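Agarase (PDB 6XJ9) probably hydrolyses agarose, a galactan of red algae, acting as a glycoside hydrolase of a marine bacterium. Local coordinates at residues A618-W623 / D638-N643; L649-W654 / I704-F709. All coordinates share one frame; numbering follows the deposited sequence.

Overall arrangement
Interaction 1 joins two neighbouring parallel strands, 620-621 and 640-643, and is buried throughout; interaction 2 sets the short helix 651-654 against the loop that leads into strand 709-714, mostly buried but reaching the surface at D651. Both lie along the parallel part of one mixed sheet, where strand 664-666 separates 640-643 from 709-714. Main-chain hydrogen bonds dominate interaction 1, with the R619 guanidinium and N643 amide meeting beside the strands. Interaction 2 relies instead on ring and methyl packing, with waters bridging the polar atoms. The centres lie about 13 Å apart, and the two meet directly: W654 packs edge-to-face with F642, and K653 NZ probably bonds to D622 O.

Interaction 1: A618-W623 / D638-N643; sequences ARFPDW and DVISFN
F620 and F642 form a parallel beta bridge between adjacent strands, tied by main-chain bonds. F620 N donates to S641 O (3.0 Å) and N643 N to F620 O (2.8 Å), both donors standing above the carbonyl plane. Beyond them, D622 N meets N643 O almost head-on at 3.0 Å, with a C=O...N angle of 172°. S641 adds a side-chain bond: a chi1 of 53° tucks OG between the backbone N and carbonyl carbon, where it accepts from R619 N at 3.0 Å and also bonds to L616 O. A water links A618 N to S641 O.

The apolar contact is made by the F620 ring, whose CD2 edge lies 3.7 Å from F642 CE2 in an offset edge-to-face pair, planes 60° apart. CE2 of F620 rests on I640 CG2 (3.7 Å), while V629 and V630 of helix 627-634 pack against the same side chain.

Among the polar ends, N643 OD1 sits over one guanidinium face of R619, 3.7 Å from NH2. N508 and E668 hold that guanidinium, and N508 and E509 hold N643 ND2. This is a beta-alpha-beta unit (620-621, 627-634, 640-643), consistent with a (beta/alpha)8 barrel whose C-terminal strand ends probably line the substrate cleft.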
ATOM      1  N   ALA A 618      34.050   9.597   2.515  1.00 15.89           N
ATOM      2  CA  ALA A 618      34.247   8.486   3.436  1.00 15.78           C
ATOM      3  C   ALA A 618      32.988   8.161   4.243  1.00 14.73           C
ATOM      4  O   ALA A 618      33.072   7.438   5.232  1.00 16.33           O
ATOM      5  CB  ALA A 618      35.418   8.781   4.349  1.00 16.27           C
ATOM      6  N   ARG A 619      31.844   8.691   3.817  1.00 14.52           N
ATOM      7  CA  ARG A 619      30.521   8.284   4.271  1.00 14.95           C
ATOM      8  C   ARG A 619      30.393   8.505   5.782  1.00 15.16           C
ATOM      9  O   ARG A 619      30.367   7.550   6.571  1.00 13.84           O
ATOM     10  CB  ARG A 619      30.228   6.831   3.863  1.00 14.66           C
ATOM     11  CG  ARG A 619      30.399   6.524   2.381  1.00 14.19           C
ATOM     12  CD  ARG A 619      30.586   5.032   2.122  1.00 14.70           C
ATOM     13  NE  ARG A 619      29.370   4.269   2.369  1.00 14.48           N
ATOM     14  CZ  ARG A 619      28.297   4.301   1.591  1.00 14.50           C
ATOM     15  NH1 ARG A 619      28.276   5.076   0.505  1.00 14.83           N
ATOM     16  NH2 ARG A 619      27.252   3.552   1.901  1.00 13.67           N
ATOM     17  N   PHE A 620      30.351   9.777   6.188  1.00 15.96           N
ATOM     18  CA  PHE A 620      30.296  10.072   7.616  1.00 16.79           C
ATOM     19  C   PHE A 620      28.899   9.754   8.136  1.00 17.32           C
ATOM     20  O   PHE A 620      27.923  10.116   7.491  1.00 17.45           O
ATOM     21  CB  PHE A 620      30.529  11.559   7.890  1.00 16.67           C
ATOM     22  CG  PHE A 620      31.729  12.198   7.240  1.00 17.28           C
ATOM     23  CD1 PHE A 620      33.016  11.770   7.534  1.00 17.40           C
ATOM     24  CD2 PHE A 620      31.568  13.296   6.397  1.00 17.44           C
ATOM     25  CE1 PHE A 620      34.115  12.405   6.968  1.00 18.66           C
ATOM     26  CE2 PHE A 620      32.669  13.932   5.832  1.00 18.13           C
ATOM     27  CZ  PHE A 620      33.942  13.479   6.111  1.00 17.65           C
ATOM     28  N   PRO A 621      28.732   9.111   9.317  1.00 18.51           N
ATOM     29  CA  PRO A 621      27.397   8.940   9.888  1.00 19.52           C
ATOM     30  C   PRO A 621      26.932  10.282  10.453  1.00 20.72           C
ATOM     31  O   PRO A 621      27.741  11.065  10.955  1.00 21.96           O
ATOM     32  CB  PRO A 621      27.641   7.883  10.978  1.00 19.94           C
ATOM     33  CG  PRO A 621      29.046   8.171  11.442  1.00 18.98           C
ATOM     34  CD  PRO A 621      29.785   8.523  10.167  1.00 19.01           C
ATOM     35  N   ASP A 622      25.626  10.551  10.321  1.00 20.89           N
ATOM     36  CA  ASP A 622      25.027  11.805  10.747  1.00 20.72           C
ATOM     37  C   ASP A 622      25.189  11.963  12.263  1.00 21.64           C
ATOM     38  O   ASP A 622      25.168  13.079  12.777  1.00 22.72           O
ATOM     39  CB  ASP A 622      23.576  11.916  10.255  1.00 20.05           C
ATOM     40  CG  ASP A 622      22.649  10.847  10.818  1.00 21.42           C
ATOM     41  OD1 ASP A 622      23.161   9.889  11.439  1.00 20.53           O
ATOM     42  OD2 ASP A 622      21.403  10.994  10.659  1.00 21.65           O
ATOM     43  N   TRP A 623      25.359  10.841  12.969  1.00 21.23           N
ATOM     44  CA  TRP A 623      25.586  10.880  14.405  1.00 22.75           C
ATOM     45  C   TRP A 623      27.058  11.120  14.740  1.00 22.57           C
ATOM     46  O   TRP A 623      27.380  11.392  15.890  1.00 23.11           O
ATOM     47  CB  TRP A 623      25.041   9.623  15.105  1.00 22.47           C
ATOM     48  CG  TRP A 623      25.496   8.313  14.528  1.00 22.49           C
ATOM     49  CD1 TRP A 623      24.744   7.461  13.774  1.00 24.10           C
ATOM     50  CD2 TRP A 623      26.775   7.669  14.690  1.00 23.28           C
ATOM     51  NE1 TRP A 623      25.471   6.346  13.442  1.00 25.07           N
ATOM     52  CE2 TRP A 623      26.722   6.447  13.984  1.00 23.48           C
ATOM     53  CE3 TRP A 623      27.969   8.005  15.339  1.00 23.45           C
ATOM     54  CZ2 TRP A 623      27.806   5.573  13.906  1.00 23.61           C
ATOM     55  CZ3 TRP A 623      29.047   7.151  15.246  1.00 23.40           C
ATOM     56  CH2 TRP A 623      28.967   5.950  14.544  1.00 22.78           C
ATOM     57  N   ASP A 638      34.981  15.498  -4.297  1.00 17.65           N
ATOM     58  CA  ASP A 638      34.091  16.041  -5.313  1.00 17.43           C
ATOM     59  C   ASP A 638      32.685  16.136  -4.725  1.00 16.57           C
ATOM     60  O   ASP A 638      31.936  17.066  -5.028  1.00 16.25           O
ATOM     61  CB  ASP A 638      34.116  15.167  -6.570  1.00 16.97           C
ATOM     62  CG  ASP A 638      35.463  15.210  -7.264  1.00 18.12           C
ATOM     63  OD1 ASP A 638      35.759  16.246  -7.888  1.00 19.49           O
ATOM     64  OD2 ASP A 638      36.214  14.229  -7.151  1.00 18.31           O
ATOM     65  N   VAL A 639      32.342  15.150  -3.898  1.00 14.59           N
ATOM     66  CA  VAL A 639      31.029  15.079  -3.262  1.00 14.46           C
ATOM     67  C   VAL A 639      31.262  14.623  -1.829  1.00 14.14           C
ATOM     68  O   VAL A 639      32.030  13.686  -1.614  1.00 15.17           O
ATOM     69  CB  VAL A 639      30.080  14.104  -3.999  1.00 13.88           C
ATOM     70  CG1 VAL A 639      28.678  14.082  -3.389  1.00 13.50           C
ATOM     71  CG2 VAL A 639      29.992  14.387  -5.496  1.00 13.56           C
ATOM     72  N   ILE A 640      30.608  15.286  -0.866  1.00 15.21           N
ATOM     73  CA  ILE A 640      30.695  14.877   0.529  1.00 15.20           C
ATOM     74  C   ILE A 640      29.593  13.854   0.798  1.00 15.41           C
ATOM     75  O   ILE A 640      28.413  14.152   0.617  1.00 14.55           O
ATOM     76  CB  ILE A 640      30.599  16.050   1.528  1.00 15.47           C
ATOM     77  CG1 ILE A 640      31.363  17.302   1.092  1.00 17.20           C
ATOM     78  CG2 ILE A 640      31.076  15.590   2.894  1.00 15.77           C
ATOM     79  CD1 ILE A 640      31.089  18.505   1.983  1.00 17.78           C
ATOM     80  N   SER A 641      29.992  12.659   1.259  1.00 14.73           N
ATOM     81  CA  SER A 641      29.056  11.572   1.506  1.00 14.16           C
ATOM     82  C   SER A 641      28.785  11.420   3.007  1.00 14.78           C
ATOM     83  O   SER A 641      29.687  11.591   3.828  1.00 15.02           O
ATOM     84  CB  SER A 641      29.567  10.286   0.897  1.00 13.60           C
ATOM     85  OG  SER A 641      30.890  10.022   1.343  1.00 13.52           O
ATOM     86  N   PHE A 642      27.516  11.144   3.342  1.00 15.41           N
ATOM     87  CA  PHE A 642      27.028  10.927   4.698  1.00 16.31           C
ATOM     88  C   PHE A 642      26.040   9.762   4.688  1.00 16.12           C
ATOM     89  O   PHE A 642      25.322   9.585   3.711  1.00 15.01           O
ATOM     90  CB  PHE A 642      26.238  12.141   5.197  1.00 16.49           C
ATOM     91  CG  PHE A 642      26.990  13.449   5.199  1.00 17.94           C
ATOM     92  CD1 PHE A 642      27.015  14.251   4.065  1.00 17.41           C
ATOM     93  CD2 PHE A 642      27.664  13.883   6.339  1.00 17.45           C
ATOM     94  CE1 PHE A 642      27.685  15.466   4.077  1.00 17.79           C
ATOM     95  CE2 PHE A 642      28.334  15.098   6.351  1.00 17.27           C
ATOM     96  CZ  PHE A 642      28.352  15.879   5.214  1.00 17.87           C
ATOM     97  N   ASN A 643      25.976   8.996   5.792  1.00 15.62           N
ATOM     98  CA  ASN A 643      24.876   8.060   5.988  1.00 15.33           C
ATOM     99  C   ASN A 643      23.894   8.688   6.980  1.00 16.41           C
ATOM    100  O   ASN A 643      24.315   9.318   7.943  1.00 15.80           O
ATOM    101  CB  ASN A 643      25.368   6.681   6.445  1.00 14.61           C
ATOM    102  CG  ASN A 643      26.312   6.017   5.466  1.00 15.72           C
ATOM    103  OD1 ASN A 643      26.256   6.281   4.267  1.00 15.08           O
ATOM    104  ND2 ASN A 643      27.184   5.153   5.965  1.00 15.30           N
TER
HETATM  105  O   HOH W   1      32.474  11.956   3.242  1.00 17.30           O

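Interaction 2: L649-W654 / I704-F709; sequences LRDDKW and IDNPYF
An Asx turn at N706, in the loop between helix 689-704 and strand 709-714, faces the short helix 651-654 and the residue L649 before it through two waters. N706 ND2 donates to both: one water, 2.8 Å from ND2, also bonds to L649 O and D651 OD1, and the other bonds to W654 O. N706 OD1 accepts from Y708 N (2.8 Å), in the carbonyl plane, and weakly from F709 N, so both ends of the amide are engaged and its rotation is fixed.

F709 opens strand 709-714, which runs parallel to 664-666 in a mixed sheet, and its ring is the apolar centre of the contact. With CG anti to the carbonyl carbon (chi1 -82°), the ring drives its CZ edge onto one face of W654, CZ 3.8 Å from CE3, in an edge-to-face pair with planes at 89°. K653 CG lies over the opposite face, toward its rim. L649 CD1 sits over the centre of one F709 face in a CH-pi contact, 3.6 Å from the centroid. With an alanine in place of F709, W654 and L649 would probably lose their shared partner, opening a gap beside strand 709-714. At the N-cap position, R650 grips D652 side-on in a salt bridge, NE to OD1 and NH2 to OD2, and also bonds to K66 O and T195 O of the CBM-like region.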
ATOM      1  N   LEU A 649      15.907  14.247   5.566  1.00 18.47           N
ATOM      2  CA  LEU A 649      16.961  15.238   5.731  1.00 17.37           C
ATOM      3  C   LEU A 649      16.336  16.551   6.192  1.00 17.91           C
ATOM      4  O   LEU A 649      15.791  17.293   5.377  1.00 17.15           O
ATOM      5  CB  LEU A 649      17.709  15.436   4.405  1.00 17.79           C
ATOM      6  CG  LEU A 649      18.363  14.193   3.800  1.00 16.91           C
ATOM      7  CD1 LEU A 649      19.293  14.591   2.663  1.00 17.09           C
ATOM      8  CD2 LEU A 649      19.116  13.401   4.864  1.00 17.31           C
ATOM      9  N   ARG A 650      16.416  16.815   7.505  1.00 18.44           N
ATOM     10  CA  ARG A 650      15.860  18.031   8.084  1.00 18.97           C
ATOM     11  C   ARG A 650      16.773  19.207   7.749  1.00 19.29           C
ATOM     12  O   ARG A 650      18.005  19.107   7.802  1.00 18.40           O
ATOM     13  CB  ARG A 650      15.774  17.944   9.614  1.00 19.02           C
ATOM     14  CG  ARG A 650      14.880  16.842  10.163  1.00 19.14           C
ATOM     15  CD  ARG A 650      14.947  16.824  11.689  1.00 20.21           C
ATOM     16  NE  ARG A 650      14.695  18.126  12.308  1.00 21.72           N
ATOM     17  CZ  ARG A 650      13.488  18.660  12.501  1.00 23.19           C
ATOM     18  NH1 ARG A 650      12.399  18.006  12.124  1.00 20.94           N
ATOM     19  NH2 ARG A 650      13.374  19.842  13.093  1.00 24.08           N
ATOM     20  N   ASP A 651      16.149  20.339   7.430  1.00 20.71           N
ATOM     21  CA  ASP A 651      16.901  21.533   7.089  1.00 21.10           C
ATOM     22  C   ASP A 651      17.838  21.896   8.238  1.00 21.15           C
ATOM     23  O   ASP A 651      18.983  22.263   7.995  1.00 21.24           O
ATOM     24  CB  ASP A 651      15.967  22.662   6.624  1.00 21.73           C
ATOM     25  CG  ASP A 651      15.268  22.357   5.305  1.00 24.05           C
ATOM     26  OD1 ASP A 651      15.883  21.691   4.434  1.00 24.91           O
ATOM     27  OD2 ASP A 651      14.102  22.750   5.160  1.00 23.77           O
ATOM     28  N   ASP A 652      17.363  21.769   9.492  1.00 22.93           N
ATOM     29  CA  ASP A 652      18.159  22.222  10.623  1.00 24.75           C
ATOM     30  C   ASP A 652      19.426  21.381  10.778  1.00 26.12           C
ATOM     31  O   ASP A 652      20.472  21.911  11.158  1.00 26.85           O
ATOM     32  CB  ASP A 652      17.343  22.425  11.906  1.00 26.18           C
ATOM     33  CG  ASP A 652      16.675  21.181  12.472  1.00 25.92           C
ATOM     34  OD1 ASP A 652      16.892  20.066  11.930  1.00 26.33           O
ATOM     35  OD2 ASP A 652      15.918  21.341  13.441  1.00 25.16           O
ATOM     36  N   LYS A 653      19.342  20.099  10.408  1.00 23.86           N
ATOM     37  CA  LYS A 653      20.462  19.176  10.548  1.00 25.77           C
ATOM     38  C   LYS A 653      21.540  19.431   9.486  1.00 25.15           C
ATOM     39  O   LYS A 653      22.717  19.182   9.742  1.00 26.43           O
ATOM     40  CB  LYS A 653      19.954  17.729  10.513  1.00 28.08           C
ATOM     41  CG  LYS A 653      21.005  16.626  10.651  1.00 32.04           C
ATOM     42  CD  LYS A 653      21.777  16.616  11.965  1.00 34.68           C
ATOM     43  CE  LYS A 653      22.239  15.228  12.375  1.00 35.68           C
ATOM     44  NZ  LYS A 653      23.447  15.258  13.234  1.00 34.94           N
ATOM     45  N   TRP A 654      21.146  19.937   8.310  1.00 22.15           N
ATOM     46  CA  TRP A 654      22.021  19.931   7.144  1.00 23.02           C
ATOM     47  C   TRP A 654      22.393  21.329   6.652  1.00 23.65           C
ATOM     48  O   TRP A 654      23.068  21.453   5.625  1.00 24.44           O
ATOM     49  CB  TRP A 654      21.417  19.068   6.026  1.00 21.95           C
ATOM     50  CG  TRP A 654      21.262  17.656   6.496  1.00 20.78           C
ATOM     51  CD1 TRP A 654      20.123  17.055   6.954  1.00 20.06           C
ATOM     52  CD2 TRP A 654      22.311  16.679   6.619  1.00 20.89           C
ATOM     53  NE1 TRP A 654      20.381  15.763   7.326  1.00 19.50           N
ATOM     54  CE2 TRP A 654      21.716  15.503   7.127  1.00 20.08           C
ATOM     55  CE3 TRP A 654      23.684  16.676   6.328  1.00 20.25           C
ATOM     56  CZ2 TRP A 654      22.452  14.342   7.358  1.00 19.49           C
ATOM     57  CZ3 TRP A 654      24.410  15.525   6.550  1.00 19.85           C
ATOM     58  CH2 TRP A 654      23.796  14.374   7.056  1.00 20.36           C
ATOM     59  N   ILE A 704      15.713  15.331  -2.676  1.00 19.33           N
ATOM     60  CA  ILE A 704      15.491  16.020  -3.940  1.00 20.32           C
ATOM     61  C   ILE A 704      15.313  17.524  -3.711  1.00 20.43           C
ATOM     62  O   ILE A 704      15.729  18.327  -4.553  1.00 20.02           O
ATOM     63  CB  ILE A 704      14.287  15.403  -4.688  1.00 22.15           C
ATOM     64  CG1 ILE A 704      14.577  13.984  -5.185  1.00 24.40           C
ATOM     65  CG2 ILE A 704      13.794  16.299  -5.819  1.00 22.96           C
ATOM     66  CD1 ILE A 704      16.010  13.734  -5.596  1.00 28.28           C
ATOM     67  N   ASP A 705      14.719  17.898  -2.567  1.00 19.52           N
ATOM     68  CA  ASP A 705      14.393  19.294  -2.301  1.00 20.44           C
ATOM     69  C   ASP A 705      15.579  20.012  -1.653  1.00 21.96           C
ATOM     70  O   ASP A 705      15.510  21.212  -1.396  1.00 20.93           O
ATOM     71  CB  ASP A 705      13.117  19.434  -1.463  1.00 19.95           C
ATOM     72  CG  ASP A 705      11.859  18.926  -2.155  1.00 20.39           C
ATOM     73  OD1 ASP A 705      11.877  18.743  -3.402  1.00 20.28           O
ATOM     74  OD2 ASP A 705      10.877  18.695  -1.447  1.00 20.19           O
ATOM     75  N   ASN A 706      16.663  19.276  -1.371  1.00 20.11           N
ATOM     76  CA  ASN A 706      17.777  19.896  -0.681  1.00 18.74           C
ATOM     77  C   ASN A 706      18.797  20.398  -1.701  1.00 18.12           C
ATOM     78  O   ASN A 706      19.279  19.633  -2.526  1.00 18.29           O
ATOM     79  CB  ASN A 706      18.394  18.985   0.377  1.00 17.94           C
ATOM     80  CG  ASN A 706      19.498  19.689   1.131  1.00 17.71           C
ATOM     81  OD1 ASN A 706      20.487  20.122   0.534  1.00 15.93           O
ATOM     82  ND2 ASN A 706      19.345  19.782   2.443  1.00 17.09           N
ATOM     83  N   PRO A 707      19.184  21.693  -1.669  1.00 18.92           N
ATOM     84  CA  PRO A 707      20.011  22.258  -2.734  1.00 20.13           C
ATOM     85  C   PRO A 707      21.461  21.768  -2.769  1.00 19.09           C
ATOM     86  O   PRO A 707      22.144  21.991  -3.770  1.00 18.70           O
ATOM     87  CB  PRO A 707      19.907  23.774  -2.497  1.00 20.43           C
ATOM     88  CG  PRO A 707      19.715  23.875  -0.999  1.00 21.80           C
ATOM     89  CD  PRO A 707      18.839  22.686  -0.635  1.00 19.90           C
ATOM     90  N   TYR A 708      21.901  21.072  -1.710  1.00 17.83           N
ATOM     91  CA  TYR A 708      23.252  20.523  -1.663  1.00 18.77           C
ATOM     92  C   TYR A 708      23.281  19.055  -2.084  1.00 18.69           C
ATOM     93  O   TYR A 708      24.235  18.611  -2.724  1.00 19.01           O
ATOM     94  CB  TYR A 708      23.911  20.777  -0.305  1.00 19.29           C
ATOM     95  CG  TYR A 708      24.104  22.247  -0.063  1.00 20.44           C
ATOM     96  CD1 TYR A 708      25.164  22.925  -0.641  1.00 21.43           C
ATOM     97  CD2 TYR A 708      23.170  22.977   0.658  1.00 21.86           C
ATOM     98  CE1 TYR A 708      25.330  24.289  -0.461  1.00 22.64           C
ATOM     99  CE2 TYR A 708      23.328  24.338   0.861  1.00 22.83           C
ATOM    100  CZ  TYR A 708      24.402  24.995   0.288  1.00 23.02           C
ATOM    101  OH  TYR A 708      24.541  26.336   0.460  1.00 23.97           O
ATOM    102  N   PHE A 709      22.228  18.305  -1.758  1.00 18.27           N
ATOM    103  CA  PHE A 709      22.259  16.874  -2.023  1.00 18.83           C
ATOM    104  C   PHE A 709      21.925  16.571  -3.477  1.00 18.70           C
ATOM    105  O   PHE A 709      21.035  17.197  -4.044  1.00 18.19           O
ATOM    106  CB  PHE A 709      21.344  16.125  -1.056  1.00 17.97           C
ATOM    107  CG  PHE A 709      21.989  15.872   0.278  1.00 17.00           C
ATOM    108  CD1 PHE A 709      21.873  16.797   1.310  1.00 17.20           C
ATOM    109  CD2 PHE A 709      22.718  14.717   0.504  1.00 16.17           C
ATOM    110  CE1 PHE A 709      22.438  16.550   2.550  1.00 16.88           C
ATOM    111  CE2 PHE A 709      23.310  14.493   1.738  1.00 16.50           C
ATOM    112  CZ  PHE A 709      23.174  15.405   2.763  1.00 15.86           C
TER
HETATM  113  O   HOH W   2      16.983  19.413   3.951  1.00 22.98           O
HETATM  114  O   HOH W   3      21.471  21.691   3.704  1.00 19.66           O